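Local coordinates for epimerase family protein SDR39U1 (Homo sapiens, PDB 4B4O) that binds NADPH through a Rossmann-type domain and is a putative NADP-dependent oxidoreductase of the epimerase/dehydratase family, at residues 55-60 and 103-108; 80-85 and 137-142. The protein carries 3 engineered substitutions. All blocks are in the same frame, centred on the assembly; numbering follows the deposited sequence.

In the fold
After the first strands of the sheet, the chain lays down strand 54-57, runs through a loop into helix 72-95, and returns as strand 102-108. Interaction 1 closes this strand-helix-strand passage by pairing the two strands in parallel, 55-60 against 103-108. The segment 80-85 lies on the connecting helix, inside that loop, while its partner 137-142 lies beyond it; interaction 2 closes a second loop, from helix 72-95 through strand 102-108 to helix 131-143, and so crosses interaction 1. Interaction 1 joins two neighbouring strands and interaction 2 the helix pair on one face of the sheet; probable hydrogen bonds Asn57-Thr85 and Thr107-Glu140 join the two layers, and both contacts touch the NADPH.

Interaction 1. Residues 55-60 and 103-108; sequences AVNLAG and WVLVTG. With NDP (NADPH dihydro-nicotinamide-adenine-dinucleotide phosphate), chain I.
Val104 is gripped by Ala55 and Asn57 through two backbone hydrogen bonds, in neighbouring parallel strands of the Rossmann sheet. Val104 N donates to Ala55 O at 2.9 Å, and Asn57 N reaches Val104 O at 3.1 Å, nearly in line with that carbonyl.

Apolar packing occupies both faces. With chi1 at 165°, CG of Trp103 points opposite the main-chain N, which swings the indole across to the other strand: CE3 lies 3.9 Å from Ala55 CB, and CH2 is equally far from Asn57 CB. Its NE1 bonds to Ala143 O on helix 131-143. Replacing this tryptophan by an alanine would probably open a gap beside Ala55 and Asn57 and leave Ala143 O without that donor. Leu105 CD1 packs 3.8 Å from Asn57 CB. On the Val56 and Val104 face, Leu58 CD2 meets Val106 CG2 at 3.5 Å.

Polar groups shape the strand end. Asn57 OD1 accepts from Ala59 N at 3.1 Å, the donor lying well above the carbonyl plane, and closes an Asx turn; ND2 is held by Thr85 and Thr86. A water donates to Asn57 O and Val106 O where the strands diverge. Gly60 N makes a weak bond to NDP O4B, and Val106 CG1 touches NDP O4D. Regular pairing thus gives way, at the C-terminal edge, to a water bridge and a turn bordering the NADPH.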
ATOM      1  N   ALA A  55      -5.742  13.393  -8.198  1.00 23.00           N
ATOM      2  CA  ALA A  55      -4.462  13.300  -7.498  1.00 22.11           C
ATOM      3  C   ALA A  55      -4.415  12.061  -6.602  1.00 20.39           C
ATOM      4  O   ALA A  55      -5.437  11.633  -6.057  1.00 20.01           O
ATOM      5  CB  ALA A  55      -4.205  14.573  -6.695  1.00 23.07           C
ATOM      6  N   VAL A  56      -3.219  11.500  -6.461  1.00 19.58           N
ATOM      7  CA  VAL A  56      -2.963  10.342  -5.597  1.00 18.18           C
ATOM      8  C   VAL A  56      -1.699  10.614  -4.792  1.00 18.13           C
ATOM      9  O   VAL A  56      -0.759  11.187  -5.332  1.00 18.88           O
ATOM     10  CB  VAL A  56      -2.698   9.066  -6.415  1.00 17.48           C
ATOM     11  CG1 VAL A  56      -2.464   7.888  -5.482  1.00 16.27           C
ATOM     12  CG2 VAL A  56      -3.832   8.767  -7.366  1.00 17.82           C
ATOM     13  N   ASN A  57      -1.663  10.209  -3.526  1.00 17.45           N
ATOM     14  CA  ASN A  57      -0.400  10.206  -2.787  1.00 17.48           C
ATOM     15  C   ASN A  57       0.053   8.806  -2.373  1.00 16.46           C
ATOM     16  O   ASN A  57      -0.700   8.048  -1.752  1.00 15.68           O
ATOM     17  CB  ASN A  57      -0.440  11.096  -1.552  1.00 18.11           C
ATOM     18  CG  ASN A  57       0.953  11.436  -1.053  1.00 18.75           C
ATOM     19  OD1 ASN A  57       1.910  11.423  -1.797  1.00 19.10           O
ATOM     20  ND2 ASN A  57       1.060  11.740   0.200  1.00 19.11           N
ATOM     21  N   LEU A  58       1.304   8.501  -2.719  1.00 16.69           N
ATOM     22  CA  LEU A  58       1.968   7.255  -2.351  1.00 16.14           C
ATOM     23  C   LEU A  58       3.246   7.520  -1.556  1.00 16.89           C
ATOM     24  O   LEU A  58       3.946   6.575  -1.152  1.00 16.79           O
ATOM     25  CB  LEU A  58       2.312   6.458  -3.610  1.00 16.07           C
ATOM     26  CG  LEU A  58       1.169   6.136  -4.566  1.00 15.65           C
ATOM     27  CD1 LEU A  58       1.738   5.491  -5.810  1.00 15.99           C
ATOM     28  CD2 LEU A  58       0.125   5.261  -3.923  1.00 14.71           C
ATOM     29  N   ALA A  59       3.553   8.787  -1.309  1.00 17.85           N
ATOM     30  CA  ALA A  59       4.842   9.160  -0.746  1.00 18.95           C
ATOM     31  C   ALA A  59       5.008   8.612   0.676  1.00 18.83           C
ATOM     32  O   ALA A  59       4.109   8.714   1.485  1.00 18.40           O
ATOM     33  CB  ALA A  59       5.006  10.677  -0.757  1.00 20.18           C
ATOM     34  N   GLY A  60       6.183   8.056   0.970  1.00 19.47           N
ATOM     35  CA  GLY A  60       6.498   7.599   2.317  1.00 19.78           C
ATOM     36  C   GLY A  60       7.883   6.976   2.434  1.00 20.83           C
ATOM     37  O   GLY A  60       8.296   6.195   1.580  1.00 20.68           O
ATOM     38  N   TRP A 103      -9.412  12.527  -5.320  1.00 22.59           N
ATOM     39  CA  TRP A 103      -8.225  12.566  -4.417  1.00 21.56           C
ATOM     40  C   TRP A 103      -8.131  11.281  -3.637  1.00 19.93           C
ATOM     41  O   TRP A 103      -9.006  10.964  -2.841  1.00 19.90           O
ATOM     42  CB  TRP A 103      -8.349  13.758  -3.476  1.00 22.70           C
ATOM     43  CG  TRP A 103      -7.458  13.848  -2.242  1.00 22.06           C
ATOM     44  CD1 TRP A 103      -7.857  14.174  -0.962  1.00 22.50           C
ATOM     45  CD2 TRP A 103      -5.994  13.735  -2.140  1.00 21.30           C
ATOM     46  NE1 TRP A 103      -6.793  14.241  -0.105  1.00 22.06           N
ATOM     47  CE2 TRP A 103      -5.656  13.994  -0.736  1.00 21.36           C
ATOM     48  CE3 TRP A 103      -4.973  13.444  -3.025  1.00 20.81           C
ATOM     49  CZ2 TRP A 103      -4.355  13.939  -0.265  1.00 20.97           C
ATOM     50  CZ3 TRP A 103      -3.661  13.404  -2.538  1.00 20.41           C
ATOM     51  CH2 TRP A 103      -3.364  13.632  -1.187  1.00 20.49           C
ATOM     52  N   VAL A 104      -7.084  10.514  -3.897  1.00 18.77           N
ATOM     53  CA  VAL A 104      -6.985   9.154  -3.402  1.00 17.39           C
ATOM     54  C   VAL A 104      -5.703   8.949  -2.624  1.00 16.62           C
ATOM     55  O   VAL A 104      -4.632   9.284  -3.114  1.00 16.76           O
ATOM     56  CB  VAL A 104      -7.011   8.178  -4.571  1.00 17.00           C
ATOM     57  CG1 VAL A 104      -7.007   6.746  -4.048  1.00 15.81           C
ATOM     58  CG2 VAL A 104      -8.214   8.501  -5.456  1.00 18.15           C
ATOM     59  N   LEU A 105      -5.819   8.396  -1.417  1.00 16.02           N
ATOM     60  CA  LEU A 105      -4.659   8.115  -0.561  1.00 15.51           C
ATOM     61  C   LEU A 105      -4.524   6.635  -0.338  1.00 14.47           C
ATOM     62  O   LEU A 105      -5.525   5.915  -0.269  1.00 14.16           O
ATOM     63  CB  LEU A 105      -4.827   8.790   0.799  1.00 16.05           C
ATOM     64  CG  LEU A 105      -3.629   8.665   1.736  1.00 15.93           C
ATOM     65  CD1 LEU A 105      -2.368   9.227   1.088  1.00 16.33           C
ATOM     66  CD2 LEU A 105      -3.922   9.404   3.027  1.00 16.77           C
ATOM     67  N   VAL A 106      -3.280   6.169  -0.278  1.00 14.13           N
ATOM     68  CA  VAL A 106      -3.007   4.780   0.091  1.00 13.39           C
ATOM     69  C   VAL A 106      -2.500   4.787   1.509  1.00 13.51           C
ATOM     70  O   VAL A 106      -1.537   5.485   1.828  1.00 14.06           O
ATOM     71  CB  VAL A 106      -1.962   4.090  -0.825  1.00 13.23           C
ATOM     72  CG1 VAL A 106      -1.473   2.789  -0.209  1.00 12.82           C
ATOM     73  CG2 VAL A 106      -2.530   3.810  -2.209  1.00 13.20           C
ATOM     74  N   THR A 107      -3.171   4.035   2.376  1.00 13.20           N
ATOM     75  CA  THR A 107      -2.643   3.775   3.718  1.00 13.42           C
ATOM     76  C   THR A 107      -2.603   2.249   3.902  1.00 12.91           C
ATOM     77  O   THR A 107      -2.339   1.524   2.928  1.00 12.53           O
ATOM     78  CB  THR A 107      -3.438   4.528   4.790  1.00 13.99           C
ATOM     79  OG1 THR A 107      -4.757   3.981   4.901  1.00 13.74           O
ATOM     80  CG2 THR A 107      -3.549   6.003   4.426  1.00 14.68           C
ATOM     81  N   GLY A 108      -2.815   1.756   5.115  1.00 13.08           N
ATOM     82  CA  GLY A 108      -2.544   0.351   5.395  1.00 12.89           C
ATOM     83  C   GLY A 108      -3.543  -0.361   6.273  1.00 12.92           C
ATOM     84  O   GLY A 108      -4.277   0.248   7.035  1.00 13.28           O
TER
HETATM   85  PA  NDP I 999       8.072   2.895  -2.173  1.00  2.00           P
HETATM   86  O1A NDP I 999       9.082   3.018  -1.006  1.00  2.00           O
HETATM   87  O2A NDP I 999       8.420   2.055  -3.420  1.00  2.00           O
HETATM   88  O5B NDP I 999       7.716   4.342  -2.837  1.00  2.00           O
HETATM   89  C5B NDP I 999       7.740   5.464  -1.959  1.00  2.00           C
HETATM   90  C4B NDP I 999       8.035   6.694  -2.779  1.00  2.00           C
HETATM   91  O4B NDP I 999       7.837   7.819  -1.926  1.00  2.00           O
HETATM   92  C3B NDP I 999       9.483   6.711  -3.279  1.00  2.00           C
HETATM   93  O3B NDP I 999       9.610   6.386  -4.692  1.00  2.00           O
HETATM   94  C2B NDP I 999       9.944   8.139  -3.028  1.00  2.00           C
HETATM   95  O2B NDP I 999       9.802   8.954  -4.182  1.00  2.00           O
HETATM   96  C1B NDP I 999       8.971   8.667  -2.018  1.00  2.00           C
HETATM   97  N9A NDP I 999       9.674   8.657  -0.733  1.00  2.00           N
HETATM   98  C8A NDP I 999      10.470   7.708  -0.141  1.00  2.00           C
HETATM   99  N7A NDP I 999      10.953   8.214   1.072  1.00  2.00           N
HETATM  100  C5A NDP I 999      10.458   9.472   1.214  1.00  2.00           C
HETATM  101  C6A NDP I 999      10.526  10.556   2.199  1.00  2.00           C
HETATM  102  N6A NDP I 999      11.216  10.422   3.351  1.00  2.00           N
HETATM  103  N1A NDP I 999       9.865  11.705   1.946  1.00  2.00           N
HETATM  104  C2A NDP I 999       9.166  11.851   0.783  1.00  2.00           C
HETATM  105  N3A NDP I 999       9.030  10.895  -0.158  1.00  2.00           N
HETATM  106  C4A NDP I 999       9.628   9.740   0.028  1.00  2.00           C
HETATM  107  O3  NDP I 999       6.743   2.386  -1.402  1.00  2.00           O
HETATM  108  PN  NDP I 999       5.546   1.576  -2.116  1.00  2.00           P
HETATM  109  O1N NDP I 999       5.441   2.032  -3.563  1.00  2.00           O
HETATM  110  O2N NDP I 999       5.716   0.109  -1.860  1.00  2.00           O
HETATM  111  O5D NDP I 999       4.238   2.080  -1.250  1.00  2.00           O
HETATM  112  C5D NDP I 999       3.912   3.481  -1.396  1.00  2.00           C
HETATM  113  C4D NDP I 999       3.030   3.978  -0.269  1.00  2.00           C
HETATM  114  O4D NDP I 999       2.097   2.930  -0.034  1.00  2.00           O
HETATM  115  C3D NDP I 999       3.757   4.204   1.072  1.00  2.00           C
HETATM  116  O3D NDP I 999       3.228   5.391   1.745  1.00  2.00           O
HETATM  117  C2D NDP I 999       3.504   2.910   1.854  1.00  2.00           C
HETATM  118  O2D NDP I 999       3.329   3.007   3.273  1.00  2.00           O
HETATM  119  C1D NDP I 999       2.157   2.493   1.326  1.00  2.00           C
HETATM  120  N1N NDP I 999       1.901   1.046   1.443  1.00  2.00           N
HETATM  121  C2N NDP I 999       2.710   0.144   0.870  1.00  2.00           C
HETATM  122  C3N NDP I 999       2.459  -1.205   0.987  1.00  2.00           C
HETATM  123  C7N NDP I 999       3.378  -2.162   0.322  1.00  2.00           C
HETATM  124  O7N NDP I 999       4.124  -1.727  -0.552  1.00  2.00           O
HETATM  125  N7N NDP I 999       3.389  -3.448   0.660  1.00  2.00           N
HETATM  126  C4N NDP I 999       1.255  -1.711   1.704  1.00  2.00           C
HETATM  127  C5N NDP I 999       0.436  -0.648   2.275  1.00  2.00           C
HETATM  128  C6N NDP I 999       0.792   0.679   2.114  1.00  2.00           C
HETATM  129  P2B NDP I 999      11.012  10.015  -4.576  1.00  2.00           P
HETATM  130  O1X NDP I 999      10.865  11.189  -3.631  1.00  2.00           O
HETATM  131  O2X NDP I 999      12.365   9.263  -4.398  1.00  2.00           O
HETATM  132  O3X NDP I 999      10.532  10.300  -6.021  1.00  2.00           O
HETATM  133  O   HOH W   1       0.368   6.754   0.514  1.00  2.00           O

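Interaction 2. Residues 80-85 and 137-142; sequences GSRLET and TKWEAA. With NDP (NADPH dihydro-nicotinamide-adenine-dinucleotide phosphate), chain I.
Arg82 lays its aliphatic chain across one face of the Trp139 indole. CB rests 3.6 Å from CE2 of Trp139, and CD sits over the six-membered ring, 3.5 Å from its centroid and 12° off the normal, a CH-pi contact. The chain is extended from CG to NE, which carries it along the indole and takes the guanidinium past the ring. There the guanidinium stands perpendicular to the indole, presenting its edge to it, with NE 3.3 Å from Trp139 CH2.

That same edge faces the nicotinamide ribose. NH2 of Arg82 donates to NDP O2D at 2.9 Å with an angle of 161°, while NE adds a weak bond to the same oxygen. NH1 is held by the carbonyls of Val78 and Glu61, which help fix the guanidinium's orientation. Trp139 also borders the ribose, its CZ2 lying at 3.3 Å from NDP O3D, near the ring plane.

The two helices belong to the alpha layer on one face of the Rossmann sheet and run nearly parallel, their local axes 18° apart and 8.7 Å at closest approach. Trp139 also packs on Leu105 and Thr107 of strand 102-108, which seats the ring against the sheet. Farther from the ribose, Leu83 sends CD2 against the backbone of the second helix, 3.5 Å from Trp139 N, and against Lys138 CB. Ala142 CB completes this apolar patch beside Leu83 CD2. On another side of helix 72-95, Ser81 CB lies 3.5 Å from NDP N6A, beside the adenine.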
ATOM      1  N   GLY A  80       6.489  11.712   9.597  1.00 26.73           N
ATOM      2  CA  GLY A  80       6.581  13.013   8.946  1.00 27.53           C
ATOM      3  C   GLY A  80       6.486  12.957   7.436  1.00 26.30           C
ATOM      4  O   GLY A  80       5.821  13.776   6.826  1.00 26.18           O
ATOM      5  N   SER A  81       7.164  11.993   6.823  1.00 25.63           N
ATOM      6  CA  SER A  81       7.139  11.855   5.376  1.00 24.66           C
ATOM      7  C   SER A  81       5.719  11.664   4.841  1.00 22.98           C
ATOM      8  O   SER A  81       5.391  12.151   3.774  1.00 22.71           O
ATOM      9  CB  SER A  81       8.047  10.690   4.920  1.00 24.35           C
ATOM     10  OG  SER A  81       7.535   9.426   5.311  1.00 23.09           O
ATOM     11  N   ARG A  82       4.903  10.916   5.566  1.00 22.05           N
ATOM     12  CA  ARG A  82       3.540  10.661   5.141  1.00 20.69           C
ATOM     13  C   ARG A  82       2.592  11.837   5.436  1.00 21.33           C
ATOM     14  O   ARG A  82       1.828  12.248   4.556  1.00 20.97           O
ATOM     15  CB  ARG A  82       3.022   9.348   5.750  1.00 19.61           C
ATOM     16  CG  ARG A  82       3.688   8.132   5.139  1.00 18.89           C
ATOM     17  CD  ARG A  82       3.545   6.852   5.932  1.00 18.37           C
ATOM     18  NE  ARG A  82       4.081   5.734   5.153  1.00 17.80           N
ATOM     19  CZ  ARG A  82       5.348   5.337   5.144  1.00 18.63           C
ATOM     20  NH1 ARG A  82       6.287   5.955   5.877  1.00 20.11           N
ATOM     21  NH2 ARG A  82       5.695   4.309   4.383  1.00 18.21           N
ATOM     22  N   LEU A  83       2.632  12.385   6.643  1.00 22.51           N
ATOM     23  CA  LEU A  83       1.750  13.503   6.985  1.00 23.43           C
ATOM     24  C   LEU A  83       2.073  14.775   6.173  1.00 24.55           C
ATOM     25  O   LEU A  83       1.176  15.447   5.676  1.00 24.73           O
ATOM     26  CB  LEU A  83       1.813  13.823   8.485  1.00 24.78           C
ATOM     27  CG  LEU A  83       1.600  12.775   9.582  1.00 24.35           C
ATOM     28  CD1 LEU A  83       1.592  13.436  10.960  1.00 26.19           C
ATOM     29  CD2 LEU A  83       0.312  11.993   9.349  1.00 22.84           C
ATOM     30  N   GLU A  84       3.356  15.104   6.040  1.00 25.50           N
ATOM     31  CA  GLU A  84       3.743  16.358   5.388  1.00 26.89           C
ATOM     32  C   GLU A  84       3.396  16.324   3.919  1.00 25.99           C
ATOM     33  O   GLU A  84       2.747  17.237   3.439  1.00 26.66           O
ATOM     34  CB  GLU A  84       5.222  16.691   5.598  1.00 28.36           C
ATOM     35  CG  GLU A  84       5.530  17.047   7.035  1.00 29.89           C
ATOM     36  CD  GLU A  84       7.022  17.182   7.331  1.00 31.47           C
ATOM     37  OE1 GLU A  84       7.809  17.570   6.413  1.00 32.07           O
ATOM     38  OE2 GLU A  84       7.405  16.980   8.521  1.00 32.43           O
ATOM     39  N   THR A  85       3.804  15.283   3.205  1.00 24.70           N
ATOM     40  CA  THR A  85       3.466  15.179   1.776  1.00 23.97           C
ATOM     41  C   THR A  85       1.954  15.152   1.562  1.00 23.20           C
ATOM     42  O   THR A  85       1.435  15.857   0.704  1.00 23.71           O
ATOM     43  CB  THR A  85       4.092  13.952   1.082  1.00 22.82           C
ATOM     44  OG1 THR A  85       3.600  12.751   1.685  1.00 21.45           O
ATOM     45  CG2 THR A  85       5.610  14.025   1.142  1.00 23.91           C
ATOM     46  N   THR A 137      -4.416   6.647  11.234  1.00 18.82           N
ATOM     47  CA  THR A 137      -5.422   7.667  11.631  1.00 19.92           C
ATOM     48  C   THR A 137      -4.967   9.074  11.248  1.00 20.76           C
ATOM     49  O   THR A 137      -5.678   9.814  10.588  1.00 20.99           O
ATOM     50  CB  THR A 137      -5.767   7.612  13.156  1.00 21.23           C
ATOM     51  OG1 THR A 137      -6.364   6.356  13.469  1.00 20.63           O
ATOM     52  CG2 THR A 137      -6.734   8.714  13.563  1.00 22.68           C
ATOM     53  N   LYS A 138      -3.759   9.421  11.649  1.00 21.39           N
ATOM     54  CA  LYS A 138      -3.205  10.767  11.415  1.00 22.48           C
ATOM     55  C   LYS A 138      -2.987  11.026   9.930  1.00 21.58           C
ATOM     56  O   LYS A 138      -3.224  12.110   9.430  1.00 22.32           O
ATOM     57  CB  LYS A 138      -1.876  10.948  12.167  1.00 23.50           C
ATOM     58  CG  LYS A 138      -2.021  11.052  13.672  1.00 25.02           C
ATOM     59  CD  LYS A 138      -0.733  10.608  14.344  1.00 25.64           C
ATOM     60  CE  LYS A 138      -0.613  11.129  15.775  1.00 27.80           C
ATOM     61  NZ  LYS A 138       0.276  10.235  16.571  1.00 28.26           N
ATOM     62  N   TRP A 139      -2.547   9.987   9.252  1.00 20.17           N
ATOM     63  CA  TRP A 139      -2.309  10.004   7.821  1.00 19.30           C
ATOM     64  C   TRP A 139      -3.580  10.296   7.062  1.00 19.06           C
ATOM     65  O   TRP A 139      -3.609  11.154   6.189  1.00 19.44           O
ATOM     66  CB  TRP A 139      -1.773   8.631   7.449  1.00 18.03           C
ATOM     67  CG  TRP A 139      -1.034   8.465   6.157  1.00 17.40           C
ATOM     68  CD1 TRP A 139      -0.827   9.385   5.143  1.00 17.73           C
ATOM     69  CD2 TRP A 139      -0.403   7.238   5.696  1.00 16.50           C
ATOM     70  NE1 TRP A 139      -0.114   8.813   4.114  1.00 17.09           N
ATOM     71  CE2 TRP A 139       0.166   7.524   4.394  1.00 16.37           C
ATOM     72  CE3 TRP A 139      -0.262   5.977   6.221  1.00 16.02           C
ATOM     73  CZ2 TRP A 139       0.835   6.573   3.671  1.00 15.81           C
ATOM     74  CZ3 TRP A 139       0.422   5.023   5.474  1.00 15.46           C
ATOM     75  CH2 TRP A 139       0.963   5.321   4.235  1.00 15.37           C
ATOM     76  N   GLU A 140      -4.642   9.580   7.392  1.00 18.62           N
ATOM     77  CA  GLU A 140      -5.934   9.816   6.775  1.00 18.70           C
ATOM     78  C   GLU A 140      -6.455  11.191   7.153  1.00 20.35           C
ATOM     79  O   GLU A 140      -7.004  11.902   6.314  1.00 20.87           O
ATOM     80  CB  GLU A 140      -6.921   8.696   7.143  1.00 18.12           C
ATOM     81  CG  GLU A 140      -6.492   7.370   6.521  1.00 16.66           C
ATOM     82  CD  GLU A 140      -7.391   6.167   6.839  1.00 16.16           C
ATOM     83  OE1 GLU A 140      -8.479   6.334   7.430  1.00 16.91           O
ATOM     84  OE2 GLU A 140      -6.980   5.035   6.462  1.00 15.18           O
ATOM     85  N   ALA A 141      -6.259  11.592   8.404  1.00 21.41           N
ATOM     86  CA  ALA A 141      -6.681  12.932   8.831  1.00 23.28           C
ATOM     87  C   ALA A 141      -6.010  14.009   7.980  1.00 23.87           C
ATOM     88  O   ALA A 141      -6.612  15.039   7.670  1.00 25.17           O
ATOM     89  CB  ALA A 141      -6.353  13.152  10.296  1.00 24.46           C
ATOM     90  N   ALA A 142      -4.745  13.782   7.645  1.00 23.15           N
ATOM     91  CA  ALA A 142      -3.957  14.738   6.905  1.00 23.82           C
ATOM     92  C   ALA A 142      -4.519  14.926   5.492  1.00 23.44           C
ATOM     93  O   ALA A 142      -4.406  16.004   4.910  1.00 24.59           O
ATOM     94  CB  ALA A 142      -2.510  14.285   6.876  1.00 23.22           C
TER
HETATM   95  PA  NDP I 999       8.072   2.895  -2.173  1.00  2.00           P
HETATM   96  O1A NDP I 999       9.082   3.018  -1.006  1.00  2.00           O
HETATM   97  O2A NDP I 999       8.420   2.055  -3.420  1.00  2.00           O
HETATM   98  O5B NDP I 999       7.716   4.342  -2.837  1.00  2.00           O
HETATM   99  C5B NDP I 999       7.740   5.464  -1.959  1.00  2.00           C
HETATM  100  C4B NDP I 999       8.035   6.694  -2.779  1.00  2.00           C
HETATM  101  O4B NDP I 999       7.837   7.819  -1.926  1.00  2.00           O
HETATM  102  C3B NDP I 999       9.483   6.711  -3.279  1.00  2.00           C
HETATM  103  O3B NDP I 999       9.610   6.386  -4.692  1.00  2.00           O
HETATM  104  C2B NDP I 999       9.944   8.139  -3.028  1.00  2.00           C
HETATM  105  O2B NDP I 999       9.802   8.954  -4.182  1.00  2.00           O
HETATM  106  C1B NDP I 999       8.971   8.667  -2.018  1.00  2.00           C
HETATM  107  N9A NDP I 999       9.674   8.657  -0.733  1.00  2.00           N
HETATM  108  C8A NDP I 999      10.470   7.708  -0.141  1.00  2.00           C
HETATM  109  N7A NDP I 999      10.953   8.214   1.072  1.00  2.00           N
HETATM  110  C5A NDP I 999      10.458   9.472   1.214  1.00  2.00           C
HETATM  111  C6A NDP I 999      10.526  10.556   2.199  1.00  2.00           C
HETATM  112  N6A NDP I 999      11.216  10.422   3.351  1.00  2.00           N
HETATM  113  N1A NDP I 999       9.865  11.705   1.946  1.00  2.00           N
HETATM  114  C2A NDP I 999       9.166  11.851   0.783  1.00  2.00           C
HETATM  115  N3A NDP I 999       9.030  10.895  -0.158  1.00  2.00           N
HETATM  116  C4A NDP I 999       9.628   9.740   0.028  1.00  2.00           C
HETATM  117  O3  NDP I 999       6.743   2.386  -1.402  1.00  2.00           O
HETATM  118  PN  NDP I 999       5.546   1.576  -2.116  1.00  2.00           P
HETATM  119  O1N NDP I 999       5.441   2.032  -3.563  1.00  2.00           O
HETATM  120  O2N NDP I 999       5.716   0.109  -1.860  1.00  2.00           O
HETATM  121  O5D NDP I 999       4.238   2.080  -1.250  1.00  2.00           O
HETATM  122  C5D NDP I 999       3.912   3.481  -1.396  1.00  2.00           C
HETATM  123  C4D NDP I 999       3.030   3.978  -0.269  1.00  2.00           C
HETATM  124  O4D NDP I 999       2.097   2.930  -0.034  1.00  2.00           O
HETATM  125  C3D NDP I 999       3.757   4.204   1.072  1.00  2.00           C
HETATM  126  O3D NDP I 999       3.228   5.391   1.745  1.00  2.00           O
HETATM  127  C2D NDP I 999       3.504   2.910   1.854  1.00  2.00           C
HETATM  128  O2D NDP I 999       3.329   3.007   3.273  1.00  2.00           O
HETATM  129  C1D NDP I 999       2.157   2.493   1.326  1.00  2.00           C
HETATM  130  N1N NDP I 999       1.901   1.046   1.443  1.00  2.00           N
HETATM  131  C2N NDP I 999       2.710   0.144   0.870  1.00  2.00           C
HETATM  132  C3N NDP I 999       2.459  -1.205   0.987  1.00  2.00           C
HETATM  133  C7N NDP I 999       3.378  -2.162   0.322  1.00  2.00           C
HETATM  134  O7N NDP I 999       4.124  -1.727  -0.552  1.00  2.00           O
HETATM  135  N7N NDP I 999       3.389  -3.448   0.660  1.00  2.00           N
HETATM  136  C4N NDP I 999       1.255  -1.711   1.704  1.00  2.00           C
HETATM  137  C5N NDP I 999       0.436  -0.648   2.275  1.00  2.00           C
HETATM  138  C6N NDP I 999       0.792   0.679   2.114  1.00  2.00           C
HETATM  139  P2B NDP I 999      11.012  10.015  -4.576  1.00  2.00           P
HETATM  140  O1X NDP I 999      10.865  11.189  -3.631  1.00  2.00           O
HETATM  141  O2X NDP I 999      12.365   9.263  -4.398  1.00  2.00           O
HETATM  142  O3X NDP I 999      10.532  10.300  -6.021  1.00  2.00           O